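Local coordinates for protein D-mandelate dehydrogenase (Rhodotorula graminis, PDB 2W2K) that probably catalyses the NAD(P)-dependent interconversion of D-2-hydroxyacids such as D-mandelate and the corresponding 2-oxoacids, at residues Thr117-Leu122 and Ala179-His184; Tyr123-Val128 and Arg251-Ala256; Glu53-Leu58 and Ser79-Phe84. One frame throughout, in Å; residues are numbered along the deposited sequence.

Contacts 1 and 2 share helix 114-130 and lie about 10 Å apart, centre to centre, on the dinucleotide-binding half of the chain. There the helix meets helix 173-185 in contact 1 and strand 250-254 in contact 2. The two contacts touch directly, Ala-121 CB lying 3.7 Å from Thr-255 CG2. Both border the NAD(+) site: contact 2 contains its residues Thr-255 and Ala-256, and the side chain of Ser-118 in contact 1 comes within about 4 Å of that of Ile-174, another. Contact 3 lies in the parallel sheet holding strands 54-57 and 83-86, across the chain's centre, about 36 Å from contact 1 and about 38 Å from contact 2, centre to centre, away from the cofactor site.

Contact 1. Residues Thr117-Leu122 and Ala179-His184; sequences TSDLAL and ARKAVH
Leu-122 and Ala-182 mark the nearest backbone approach of the two helices, CA to CA 7.1 Å, where the axes of the short segments pass 10.0 Å apart with their directions 41° from parallel. Lys-181 reaches across this ordinary spacing and brings its ammonium to the far helix. Its CG is anti to the carbonyl carbon (chi1 -67°) and the chain beyond is fully extended. There NZ donates to two atoms: Asp-119 OD1 at 2.7 Å, in a salt bridge, and Ser-118 OG at 2.8 Å. The lysine and aspartate side chains cross at nearly a right angle, and NZ meets OD1 from above the carboxylate plane, 51° out of it. The methylene CE also lies 3.4 Å from OD1. Serine suits its place because a hydroxyl can accept from the lysine while its one proton serves Asp-114 O or Thr-115 O, both within bonding distance. Farther along, Leu-122 supplies the apolar part: CD1 rests 4.2 Å from Ala-182 CB and 4.1 Å from Lys-181 CB, its two methyls lying against the base of the lysine. Alanine, with one methyl, lets the leucine come close to the helix backbone. The neighbouring subunit packs against Asp-119, Leu-122 and Lys-181, and its backbone accepts bonds from Arg-180, placing the contact beside the second subunit of the dimer. Helix 173-185, which follows strand 165-169 and starts with the NAD(+)-binding Ala-173 and Ile-174, is the first helix of the Rossmann-type domain. The carboxylate balances the lysine's charge and the serine hydroxyl gives the ammonium a second acceptor; burial alone would disfavour a bare charge, but the nearby opposite charge probably offsets that cost and favours the ionised forms of both.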
ATOM      1  N   THR B 117     -10.227  -6.637   3.180  1.00  5.12           N
ATOM      2  CA  THR B 117     -10.242  -6.774   1.711  1.00  2.88           C
ATOM      3  C   THR B 117     -10.030  -5.409   1.036  1.00  4.54           C
ATOM      4  O   THR B 117      -9.271  -5.310   0.042  1.00  5.21           O
ATOM      5  CB  THR B 117     -11.536  -7.456   1.187  1.00  4.80           C
ATOM      6  OG1 THR B 117     -11.753  -8.676   1.905  1.00  6.96           O
ATOM      7  CG2 THR B 117     -11.422  -7.793  -0.331  1.00  7.36           C
ATOM      8  N   SER B 118     -10.674  -4.363   1.571  1.00  3.64           N
ATOM      9  CA  SER B 118     -10.471  -2.987   1.017  1.00  5.28           C
ATOM     10  C   SER B 118      -9.025  -2.451   1.190  1.00  6.48           C
ATOM     11  O   SER B 118      -8.497  -1.780   0.278  1.00  5.28           O
ATOM     12  CB  SER B 118     -11.518  -1.977   1.533  1.00  4.50           C
ATOM     13  OG  SER B 118     -11.450  -1.783   2.956  1.00  6.60           O
ATOM     14  N   ASP B 119      -8.404  -2.723   2.350  1.00  4.29           N
ATOM     15  CA  ASP B 119      -6.978  -2.370   2.581  1.00  4.88           C
ATOM     16  C   ASP B 119      -6.046  -3.099   1.595  1.00  5.20           C
ATOM     17  O   ASP B 119      -5.074  -2.500   1.090  1.00  5.53           O
ATOM     18  CB  ASP B 119      -6.551  -2.742   4.017  1.00  6.27           C
ATOM     19  CG  ASP B 119      -6.982  -1.710   5.077  1.00 11.50           C
ATOM     20  OD1 ASP B 119      -7.475  -0.613   4.707  1.00 13.38           O
ATOM     21  OD2 ASP B 119      -6.821  -2.010   6.297  1.00 11.38           O
ATOM     22  N   LEU B 120      -6.301  -4.396   1.341  1.00  4.96           N
ATOM     23  CA  LEU B 120      -5.449  -5.183   0.399  1.00  4.58           C
ATOM     24  C   LEU B 120      -5.621  -4.667  -1.040  1.00  4.46           C
ATOM     25  O   LEU B 120      -4.637  -4.587  -1.794  1.00  6.43           O
ATOM     26  CB  LEU B 120      -5.718  -6.718   0.497  1.00  5.72           C
ATOM     27  CG  LEU B 120      -4.723  -7.755  -0.110  1.00  7.81           C
ATOM     28  CD1 LEU B 120      -4.920  -7.988  -1.618  1.00 14.94           C
ATOM     29  CD2 LEU B 120      -3.220  -7.467   0.198  1.00  8.85           C
ATOM     30  N   ALA B 121      -6.841  -4.274  -1.419  1.00  5.19           N
ATOM     31  CA  ALA B 121      -7.031  -3.620  -2.735  1.00  6.00           C
ATOM     32  C   ALA B 121      -6.255  -2.287  -2.859  1.00  5.58           C
ATOM     33  O   ALA B 121      -5.659  -2.002  -3.914  1.00  5.90           O
ATOM     34  CB  ALA B 121      -8.543  -3.420  -3.036  1.00  6.51           C
ATOM     35  N   LEU B 122      -6.238  -1.496  -1.775  1.00  7.21           N
ATOM     36  CA  LEU B 122      -5.463  -0.236  -1.734  1.00  7.91           C
ATOM     37  C   LEU B 122      -3.951  -0.491  -1.903  1.00  5.16           C
ATOM     38  O   LEU B 122      -3.266   0.265  -2.616  1.00  4.49           O
ATOM     39  CB  LEU B 122      -5.734   0.590  -0.448  1.00  4.37           C
ATOM     40  CG  LEU B 122      -5.357   2.098  -0.559  1.00  6.57           C
ATOM     41  CD1 LEU B 122      -6.394   2.870  -1.410  1.00  7.25           C
ATOM     42  CD2 LEU B 122      -5.228   2.722   0.840  1.00  7.68           C
ATOM     43  N   ALA B 179     -13.096   2.976  -2.345  1.00  6.38           N
ATOM     44  CA  ALA B 179     -13.268   4.329  -2.924  1.00  8.41           C
ATOM     45  C   ALA B 179     -13.069   5.438  -1.892  1.00  6.15           C
ATOM     46  O   ALA B 179     -12.499   6.484  -2.200  1.00  7.27           O
ATOM     47  CB  ALA B 179     -14.669   4.473  -3.608  1.00  7.00           C
ATOM     48  N   ARG B 180     -13.547   5.222  -0.671  1.00  5.11           N
ATOM     49  CA  ARG B 180     -13.365   6.221   0.411  1.00  6.55           C
ATOM     50  C   ARG B 180     -11.851   6.442   0.663  1.00  9.19           C
ATOM     51  O   ARG B 180     -11.368   7.594   0.759  1.00  7.95           O
ATOM     52  CB  ARG B 180     -14.065   5.772   1.704  1.00  8.30           C
ATOM     53  CG  ARG B 180     -14.005   6.818   2.854  1.00  9.57           C
ATOM     54  CD  ARG B 180     -14.608   6.313   4.175  1.00 10.18           C
ATOM     55  NE  ARG B 180     -13.889   5.179   4.740  1.00 12.01           N
ATOM     56  CZ  ARG B 180     -12.711   5.255   5.376  1.00 14.54           C
ATOM     57  NH1 ARG B 180     -12.094   6.421   5.559  1.00 12.08           N
ATOM     58  NH2 ARG B 180     -12.148   4.154   5.831  1.00  8.54           N
ATOM     59  N   LYS B 181     -11.115   5.339   0.749  1.00  9.58           N
ATOM     60  CA  LYS B 181      -9.665   5.398   1.003  1.00  7.50           C
ATOM     61  C   LYS B 181      -8.891   5.997  -0.203  1.00  7.02           C
ATOM     62  O   LYS B 181      -8.005   6.841  -0.018  1.00  6.07           O
ATOM     63  CB  LYS B 181      -9.154   4.009   1.435  1.00  7.12           C
ATOM     64  CG  LYS B 181      -9.694   3.542   2.827  1.00  3.91           C
ATOM     65  CD  LYS B 181      -9.431   2.013   3.058  1.00  3.37           C
ATOM     66  CE  LYS B 181     -10.128   1.559   4.326  1.00  9.70           C
ATOM     67  NZ  LYS B 181     -10.097   0.081   4.547  1.00 10.31           N
ATOM     68  N   ALA B 182      -9.265   5.601  -1.422  1.00  3.30           N
ATOM     69  CA  ALA B 182      -8.595   6.098  -2.636  1.00  4.61           C
ATOM     70  C   ALA B 182      -8.893   7.577  -2.946  1.00  5.32           C
ATOM     71  O   ALA B 182      -7.987   8.302  -3.387  1.00  3.59           O
ATOM     72  CB  ALA B 182      -8.952   5.217  -3.859  1.00  7.05           C
ATOM     73  N   VAL B 183     -10.146   8.002  -2.713  1.00  7.36           N
ATOM     74  CA  VAL B 183     -10.596   9.399  -2.996  1.00  6.43           C
ATOM     75  C   VAL B 183     -10.162  10.383  -1.898  1.00  9.02           C
ATOM     76  O   VAL B 183      -9.444  11.360  -2.172  1.00  8.51           O
ATOM     77  CB  VAL B 183     -12.164   9.512  -3.204  1.00  6.37           C
ATOM     78  CG1 VAL B 183     -12.605  10.991  -3.279  1.00 10.20           C
ATOM     79  CG2 VAL B 183     -12.593   8.736  -4.451  1.00  7.71           C
ATOM     80  N   HIS B 184     -10.591  10.133  -0.662  1.00  9.27           N
ATOM     81  CA  HIS B 184     -10.244  11.041   0.446  1.00 11.45           C
ATOM     82  C   HIS B 184      -8.791  10.921   0.916  1.00 12.30           C
ATOM     83  O   HIS B 184      -8.140  11.945   1.200  1.00 13.65           O
ATOM     84  CB  HIS B 184     -11.255  10.903   1.594  1.00 13.72           C
ATOM     85  CG  HIS B 184     -12.652  11.261   1.175  1.00 17.42           C
ATOM     86  ND1 HIS B 184     -12.948  12.458   0.555  1.00 18.96           N
ATOM     87  CD2 HIS B 184     -13.809  10.560   1.209  1.00 21.09           C
ATOM     88  CE1 HIS B 184     -14.236  12.492   0.253  1.00 20.74           C
ATOM     89  NE2 HIS B 184     -14.782  11.352   0.637  1.00 20.59           N
TER

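Contact 2. Residues Tyr123-Val128 and Arg251-Ala256; sequences YLILSV and RIVNTA
Val-253 is the bump at the centre of this packing, its two methyls directed into a hollow on the helix formed by Leu-124, Ile-125 and Val-128. CG1 enters between Leu-124 CB, at 3.8 Å, and Val-128 CG2, at 4.0 Å, while CG2 faces Ile-125 CG1. Branching at CB makes valine suitable here: it suits a strand and offers two short knobs instead of one long one. Around it the helix runs nearly antiparallel to the strand, at 156°, with the axes 8.6 Å apart. At one end Leu-124 CD1 slides past Thr-255 CG2, 4.0 Å away. At the other, Val-128 CG2 covers Arg-251 CB (4.0 Å), and the extended arginine runs alongside in the opposite direction, past the backbone carbonyl, with CD 3.7 Å from Val-128 O. That oxygen sits at the guanidinium edge but bonds to Ser-277 OG, while Arg-251 NH1 bonds to Asp-222 O. At the end of the strand, Asn-254 OD1 accepts from Ala-256 N in an Asx turn that shapes the loop. A helix laid over an interior parallel strand, with cofactor-binding Thr-255 and Ala-256 just past the strand's C-terminal end, is typical of a Rossmann-type dinucleotide-binding domain.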
ATOM      1  N   TYR B 123      -3.439  -1.554  -1.264  1.00  4.79           N
ATOM      2  CA  TYR B 123      -2.047  -2.013  -1.465  1.00  6.64           C
ATOM      3  C   TYR B 123      -1.730  -2.318  -2.955  1.00  8.92           C
ATOM      4  O   TYR B 123      -0.691  -1.871  -3.494  1.00  5.80           O
ATOM      5  CB  TYR B 123      -1.775  -3.253  -0.569  1.00  6.89           C
ATOM      6  CG  TYR B 123      -0.487  -4.025  -0.864  1.00  7.86           C
ATOM      7  CD1 TYR B 123       0.714  -3.692  -0.221  1.00 10.78           C
ATOM      8  CD2 TYR B 123      -0.479  -5.115  -1.756  1.00  9.00           C
ATOM      9  CE1 TYR B 123       1.903  -4.418  -0.474  1.00  9.77           C
ATOM     10  CE2 TYR B 123       0.720  -5.835  -2.033  1.00  9.29           C
ATOM     11  CZ  TYR B 123       1.893  -5.482  -1.385  1.00 11.95           C
ATOM     12  OH  TYR B 123       3.070  -6.199  -1.628  1.00 12.10           O
ATOM     13  N   LEU B 124      -2.609  -3.076  -3.616  1.00  5.81           N
ATOM     14  CA  LEU B 124      -2.412  -3.395  -5.055  1.00  4.74           C
ATOM     15  C   LEU B 124      -2.476  -2.126  -5.948  1.00  7.53           C
ATOM     16  O   LEU B 124      -1.708  -2.011  -6.918  1.00  7.17           O
ATOM     17  CB  LEU B 124      -3.434  -4.427  -5.531  1.00  4.26           C
ATOM     18  CG  LEU B 124      -3.456  -5.822  -4.848  1.00  3.47           C
ATOM     19  CD1 LEU B 124      -4.625  -6.630  -5.395  1.00  7.05           C
ATOM     20  CD2 LEU B 124      -2.095  -6.550  -5.080  1.00  5.31           C
ATOM     21  N   ILE B 125      -3.368  -1.188  -5.614  1.00  4.44           N
ATOM     22  CA  ILE B 125      -3.464   0.129  -6.335  1.00  4.76           C
ATOM     23  C   ILE B 125      -2.157   0.935  -6.224  1.00  6.63           C
ATOM     24  O   ILE B 125      -1.618   1.439  -7.237  1.00  5.00           O
ATOM     25  CB  ILE B 125      -4.706   0.987  -5.861  1.00  4.72           C
ATOM     26  CG1 ILE B 125      -6.015   0.313  -6.296  1.00  5.39           C
ATOM     27  CG2 ILE B 125      -4.653   2.420  -6.461  1.00  5.45           C
ATOM     28  CD1 ILE B 125      -7.328   0.910  -5.611  1.00  8.81           C
ATOM     29  N   LEU B 126      -1.631   1.042  -4.996  1.00  4.51           N
ATOM     30  CA  LEU B 126      -0.314   1.656  -4.794  1.00  5.24           C
ATOM     31  C   LEU B 126       0.777   0.903  -5.586  1.00  6.89           C
ATOM     32  O   LEU B 126       1.571   1.536  -6.288  1.00  5.85           O
ATOM     33  CB  LEU B 126       0.027   1.761  -3.289  1.00  4.63           C
ATOM     34  CG  LEU B 126      -0.761   2.815  -2.478  1.00  6.06           C
ATOM     35  CD1 LEU B 126      -0.807   2.495  -0.957  1.00  8.68           C
ATOM     36  CD2 LEU B 126      -0.235   4.241  -2.709  1.00  7.27           C
ATOM     37  N   SER B 127       0.798  -0.433  -5.503  1.00  6.30           N
ATOM     38  CA  SER B 127       1.790  -1.233  -6.257  1.00  8.80           C
ATOM     39  C   SER B 127       1.811  -0.981  -7.784  1.00  9.01           C
ATOM     40  O   SER B 127       2.892  -0.818  -8.372  1.00  7.73           O
ATOM     41  CB  SER B 127       1.648  -2.746  -5.948  1.00  8.37           C
ATOM     42  OG  SER B 127       2.733  -3.474  -6.511  1.00 11.43           O
ATOM     43  N   VAL B 128       0.636  -0.948  -8.416  1.00  6.22           N
ATOM     44  CA  VAL B 128       0.556  -0.810  -9.887  1.00  6.86           C
ATOM     45  C   VAL B 128       0.887   0.611 -10.381  1.00  5.22           C
ATOM     46  O   VAL B 128       1.373   0.780 -11.519  1.00  7.48           O
ATOM     47  CB  VAL B 128      -0.809  -1.342 -10.497  1.00  7.03           C
ATOM     48  CG1 VAL B 128      -1.006  -2.860 -10.200  1.00  9.13           C
ATOM     49  CG2 VAL B 128      -2.038  -0.538 -10.033  1.00  7.45           C
ATOM     50  N   ARG B 251      -4.021   0.401 -16.071  1.00  9.24           N
ATOM     51  CA  ARG B 251      -3.724  -0.504 -14.943  1.00  6.68           C
ATOM     52  C   ARG B 251      -5.017  -1.188 -14.473  1.00  8.91           C
ATOM     53  O   ARG B 251      -6.112  -0.594 -14.613  1.00  6.56           O
ATOM     54  CB  ARG B 251      -3.105   0.292 -13.764  1.00  6.95           C
ATOM     55  CG  ARG B 251      -1.877   1.144 -14.150  1.00  5.79           C
ATOM     56  CD  ARG B 251      -1.595   2.242 -13.126  1.00  5.45           C
ATOM     57  NE  ARG B 251      -0.658   3.233 -13.653  1.00  6.45           N
ATOM     58  CZ  ARG B 251      -0.993   4.243 -14.468  1.00 10.05           C
ATOM     59  NH1 ARG B 251      -2.256   4.413 -14.908  1.00  6.91           N
ATOM     60  NH2 ARG B 251      -0.054   5.093 -14.852  1.00 11.34           N
ATOM     61  N   ILE B 252      -4.906  -2.420 -13.930  1.00  7.41           N
ATOM     62  CA  ILE B 252      -6.093  -3.111 -13.345  1.00  6.42           C
ATOM     63  C   ILE B 252      -5.750  -3.943 -12.094  1.00  7.18           C
ATOM     64  O   ILE B 252      -4.645  -4.516 -12.016  1.00  5.50           O
ATOM     65  CB  ILE B 252      -6.832  -3.985 -14.398  1.00  6.18           C
ATOM     66  CG1 ILE B 252      -8.171  -4.527 -13.843  1.00  6.69           C
ATOM     67  CG2 ILE B 252      -5.928  -5.112 -14.924  1.00  9.73           C
ATOM     68  CD1 ILE B 252      -9.091  -5.066 -14.973  1.00  7.46           C
ATOM     69  N   VAL B 253      -6.663  -3.966 -11.111  1.00  5.60           N
ATOM     70  CA  VAL B 253      -6.521  -4.841  -9.908  1.00  5.79           C
ATOM     71  C   VAL B 253      -7.793  -5.696  -9.675  1.00  7.42           C
ATOM     72  O   VAL B 253      -8.917  -5.266 -10.009  1.00  7.34           O
ATOM     73  CB  VAL B 253      -6.136  -4.050  -8.596  1.00  6.41           C
ATOM     74  CG1 VAL B 253      -4.894  -3.134  -8.825  1.00  7.10           C
ATOM     75  CG2 VAL B 253      -7.297  -3.269  -8.045  1.00  8.83           C
ATOM     76  N   ASN B 254      -7.619  -6.894  -9.104  1.00  5.75           N
ATOM     77  CA  ASN B 254      -8.758  -7.799  -8.815  1.00  7.67           C
ATOM     78  C   ASN B 254      -8.663  -8.376  -7.395  1.00  8.35           C
ATOM     79  O   ASN B 254      -7.648  -9.036  -7.062  1.00  8.11           O
ATOM     80  CB  ASN B 254      -8.840  -8.934  -9.874  1.00  6.63           C
ATOM     81  CG  ASN B 254     -10.129  -9.778  -9.776  1.00  9.58           C
ATOM     82  OD1 ASN B 254     -11.093  -9.428  -9.072  1.00  9.57           O
ATOM     83  ND2 ASN B 254     -10.158 -10.886 -10.525  1.00  9.69           N
ATOM     84  N   THR B 255      -9.698  -8.126  -6.574  1.00  3.56           N
ATOM     85  CA  THR B 255      -9.820  -8.745  -5.242  1.00  5.74           C
ATOM     86  C   THR B 255     -11.107  -9.576  -5.088  1.00  9.64           C
ATOM     87  O   THR B 255     -11.423 -10.030  -3.979  1.00  8.19           O
ATOM     88  CB  THR B 255      -9.726  -7.705  -4.089  1.00  5.81           C
ATOM     89  OG1 THR B 255     -10.785  -6.726  -4.220  1.00  8.08           O
ATOM     90  CG2 THR B 255      -8.346  -6.995  -4.115  1.00  4.87           C
ATOM     91  N   ALA B 256     -11.817  -9.787  -6.205  1.00 10.13           N
ATOM     92  CA  ALA B 256     -13.110 -10.494  -6.208  1.00  8.05           C
ATOM     93  C   ALA B 256     -12.962 -12.031  -6.268  1.00  9.59           C
ATOM     94  O   ALA B 256     -12.646 -12.659  -5.251  1.00 10.23           O
ATOM     95  CB  ALA B 256     -14.014  -9.925  -7.338  1.00  5.19           C
TER

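Contact 3. Residues Glu53-Leu58 and Ser79-Phe84; sequences EAIIKL and SSLKVF
Ile-55 and Phe-84 form the heart of this contact between neighbouring parallel strands. The CG2 methyl of Ile-55 lies over one face of the ring, 3.9 Å from the centroid of Phe-84, in a CH-pi contact 23° off the ring normal. That methyl is anti to the backbone N of Ile-55, while CG1, beside that N (chi1 -61°), carries CD1 the other way to Leu-81 CD2, at 3.7 Å. One branched residue thus serves two neighbours. Lys-57 CB lies at the ring edge, its ammonium being held by Tyr-67 OH and backbone oxygens. On the other face of the sheet Ala-54 CB meets Val-83 CG1 at 3.8 Å, where Phe-327 of helix 310-330 packs on the valine. The backbones set these pairs in register: Ile-55 N donates to Val-83 O (3.1 Å), and Glu-53 O accepts from Lys-82 N (2.9 Å), with a weak second bond from Val-83 N. Farther out, Glu-53 OE1 bonds to Arg-5 N of the next strand, and Ser-80 OG to Phe-52 O. Phe-106 meets the Phe-84 ring edge-to-face and Trp-69 packs nearby; were an alanine here, Ile-55 CG2 would probably lose the face it rests on, and both aromatic rings would border a gap. The strands belong to a beta-alpha-beta unit with helix 71-74. Backbone hydrogen bonds fix the alignment, while an aliphatic and aromatic cluster fills one face, so cohesion there probably comes from burying apolar surface, with dispersion and the CH-pi contact adding to it.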
ATOM      1  N   GLU B  53     -29.751 -30.213  15.237  1.00  7.19           N
ATOM      2  CA  GLU B  53     -30.562 -29.048  14.865  1.00  5.59           C
ATOM      3  C   GLU B  53     -29.794 -27.918  14.155  1.00  5.92           C
ATOM      4  O   GLU B  53     -30.409 -27.033  13.533  1.00  5.95           O
ATOM      5  CB  GLU B  53     -31.292 -28.474  16.111  1.00  9.41           C
ATOM      6  CG  GLU B  53     -32.405 -29.368  16.696  1.00 11.59           C
ATOM      7  CD  GLU B  53     -31.901 -30.645  17.371  1.00 11.70           C
ATOM      8  OE1 GLU B  53     -30.937 -30.601  18.167  1.00  8.82           O
ATOM      9  OE2 GLU B  53     -32.519 -31.705  17.144  1.00 12.51           O
ATOM     10  N   ALA B  54     -28.463 -27.932  14.276  1.00  4.31           N
ATOM     11  CA  ALA B  54     -27.609 -26.940  13.608  1.00  2.32           C
ATOM     12  C   ALA B  54     -26.265 -27.522  13.134  1.00  7.21           C
ATOM     13  O   ALA B  54     -25.830 -28.603  13.601  1.00  5.48           O
ATOM     14  CB  ALA B  54     -27.362 -25.707  14.564  1.00  6.69           C
ATOM     15  N   ILE B  55     -25.622 -26.806  12.197  1.00  5.66           N
ATOM     16  CA  ILE B  55     -24.252 -27.044  11.783  1.00  5.60           C
ATOM     17  C   ILE B  55     -23.472 -25.705  11.901  1.00  3.45           C
ATOM     18  O   ILE B  55     -23.994 -24.655  11.486  1.00  6.60           O
ATOM     19  CB  ILE B  55     -24.182 -27.530  10.278  1.00  6.03           C
ATOM     20  CG1 ILE B  55     -24.938 -28.860  10.062  1.00  2.90           C
ATOM     21  CG2 ILE B  55     -22.712 -27.676   9.835  1.00  8.10           C
ATOM     22  CD1 ILE B  55     -25.513 -29.001   8.604  1.00  4.35           C
ATOM     23  N   ILE B  56     -22.236 -25.761  12.412  1.00  5.77           N
ATOM     24  CA  ILE B  56     -21.313 -24.595  12.493  1.00  4.79           C
ATOM     25  C   ILE B  56     -19.928 -24.861  11.836  1.00  7.94           C
ATOM     26  O   ILE B  56     -19.361 -25.979  11.922  1.00  7.07           O
ATOM     27  CB  ILE B  56     -21.152 -24.100  14.010  1.00  4.54           C
ATOM     28  CG1 ILE B  56     -20.639 -22.637  14.089  1.00 11.19           C
ATOM     29  CG2 ILE B  56     -20.361 -25.114  14.856  1.00  6.55           C
ATOM     30  CD1 ILE B  56     -20.672 -21.958  15.506  1.00  6.34           C
ATOM     31  N   LYS B  57     -19.405 -23.830  11.169  1.00  7.07           N
ATOM     32  CA  LYS B  57     -18.135 -23.909  10.401  1.00  6.47           C
ATOM     33  C   LYS B  57     -17.375 -22.597  10.698  1.00  7.23           C
ATOM     34  O   LYS B  57     -17.720 -21.516  10.154  1.00  7.31           O
ATOM     35  CB  LYS B  57     -18.468 -24.074   8.893  1.00  4.95           C
ATOM     36  CG  LYS B  57     -17.247 -24.399   7.928  1.00  5.41           C
ATOM     37  CD  LYS B  57     -17.718 -24.273   6.457  1.00  5.44           C
ATOM     38  CE  LYS B  57     -16.653 -24.628   5.385  1.00  9.24           C
ATOM     39  NZ  LYS B  57     -15.462 -23.699   5.327  1.00  7.29           N
ATOM     40  N   LEU B  58     -16.366 -22.682  11.582  1.00  5.61           N
ATOM     41  CA  LEU B  58     -15.742 -21.491  12.209  1.00  8.69           C
ATOM     42  C   LEU B  58     -14.686 -20.742  11.369  1.00  6.79           C
ATOM     43  O   LEU B  58     -14.289 -19.612  11.722  1.00  7.44           O
ATOM     44  CB  LEU B  58     -15.145 -21.866  13.584  1.00 10.32           C
ATOM     45  CG  LEU B  58     -16.167 -22.329  14.650  1.00  9.99           C
ATOM     46  CD1 LEU B  58     -15.462 -23.025  15.835  1.00  8.61           C
ATOM     47  CD2 LEU B  58     -16.965 -21.175  15.166  1.00  7.85           C
ATOM     48  N   SER B  79     -33.964 -34.657   9.305  1.00 10.24           N
ATOM     49  CA  SER B  79     -35.069 -33.685   9.145  1.00 11.07           C
ATOM     50  C   SER B  79     -35.237 -32.702  10.324  1.00 11.30           C
ATOM     51  O   SER B  79     -35.925 -31.664  10.189  1.00 11.70           O
ATOM     52  CB  SER B  79     -36.392 -34.404   8.847  1.00 12.16           C
ATOM     53  OG  SER B  79     -36.457 -34.673   7.453  1.00 23.43           O
ATOM     54  N   SER B  80     -34.602 -33.031  11.451  1.00  8.57           N
ATOM     55  CA  SER B  80     -34.474 -32.133  12.631  1.00  8.29           C
ATOM     56  C   SER B  80     -33.644 -30.854  12.371  1.00  7.64           C
ATOM     57  O   SER B  80     -33.714 -29.863  13.146  1.00 10.39           O
ATOM     58  CB  SER B  80     -33.810 -32.914  13.790  1.00  8.36           C
ATOM     59  OG  SER B  80     -32.514 -33.405  13.427  1.00 10.19           O
ATOM     60  N   LEU B  81     -32.869 -30.853  11.284  1.00  7.04           N
ATOM     61  CA  LEU B  81     -31.943 -29.721  11.011  1.00  7.85           C
ATOM     62  C   LEU B  81     -32.702 -28.418  10.688  1.00  6.39           C
ATOM     63  O   LEU B  81     -33.592 -28.408   9.819  1.00  8.62           O
ATOM     64  CB  LEU B  81     -30.920 -30.084   9.898  1.00  6.40           C
ATOM     65  CG  LEU B  81     -29.928 -29.015   9.406  1.00  6.91           C
ATOM     66  CD1 LEU B  81     -28.890 -28.618  10.482  1.00  6.16           C
ATOM     67  CD2 LEU B  81     -29.191 -29.548   8.147  1.00  5.82           C
ATOM     68  N   LYS B  82     -32.367 -27.341  11.403  1.00  7.02           N
ATOM     69  CA  LYS B  82     -33.000 -26.007  11.224  1.00  7.77           C
ATOM     70  C   LYS B  82     -32.081 -24.893  10.652  1.00  9.24           C
ATOM     71  O   LYS B  82     -32.575 -23.968   9.992  1.00  7.34           O
ATOM     72  CB  LYS B  82     -33.661 -25.510  12.542  1.00  9.36           C
ATOM     73  CG  LYS B  82     -34.971 -26.285  12.919  1.00  8.65           C
ATOM     74  CD  LYS B  82     -35.644 -25.755  14.225  1.00 10.51           C
ATOM     75  CE  LYS B  82     -37.061 -26.337  14.335  1.00 16.47           C
ATOM     76  NZ  LYS B  82     -37.774 -25.918  15.587  1.00 25.92           N
ATOM     77  N   VAL B  83     -30.764 -24.968  10.886  1.00  6.61           N
ATOM     78  CA  VAL B  83     -29.871 -23.841  10.529  1.00  5.67           C
ATOM     79  C   VAL B  83     -28.404 -24.258  10.357  1.00  7.84           C
ATOM     80  O   VAL B  83     -27.920 -25.129  11.094  1.00  6.82           O
ATOM     81  CB  VAL B  83     -29.999 -22.628  11.587  1.00  7.75           C
ATOM     82  CG1 VAL B  83     -29.652 -23.063  13.023  1.00  6.63           C
ATOM     83  CG2 VAL B  83     -29.142 -21.395  11.192  1.00  7.06           C
ATOM     84  N   PHE B  84     -27.712 -23.605   9.412  1.00  7.21           N
ATOM     85  CA  PHE B  84     -26.270 -23.811   9.109  1.00  5.85           C
ATOM     86  C   PHE B  84     -25.635 -22.404   9.040  1.00  8.57           C
ATOM     87  O   PHE B  84     -26.054 -21.592   8.199  1.00  8.09           O
ATOM     88  CB  PHE B  84     -26.181 -24.535   7.732  1.00  6.85           C
ATOM     89  CG  PHE B  84     -24.777 -24.964   7.271  1.00  5.11           C
ATOM     90  CD1 PHE B  84     -23.583 -24.556   7.923  1.00  7.59           C
ATOM     91  CD2 PHE B  84     -24.660 -25.742   6.114  1.00  9.57           C
ATOM     92  CE1 PHE B  84     -22.298 -24.963   7.426  1.00 10.48           C
ATOM     93  CE2 PHE B  84     -23.390 -26.165   5.611  1.00 12.26           C
ATOM     94  CZ  PHE B  84     -22.207 -25.775   6.272  1.00 11.84           C
TER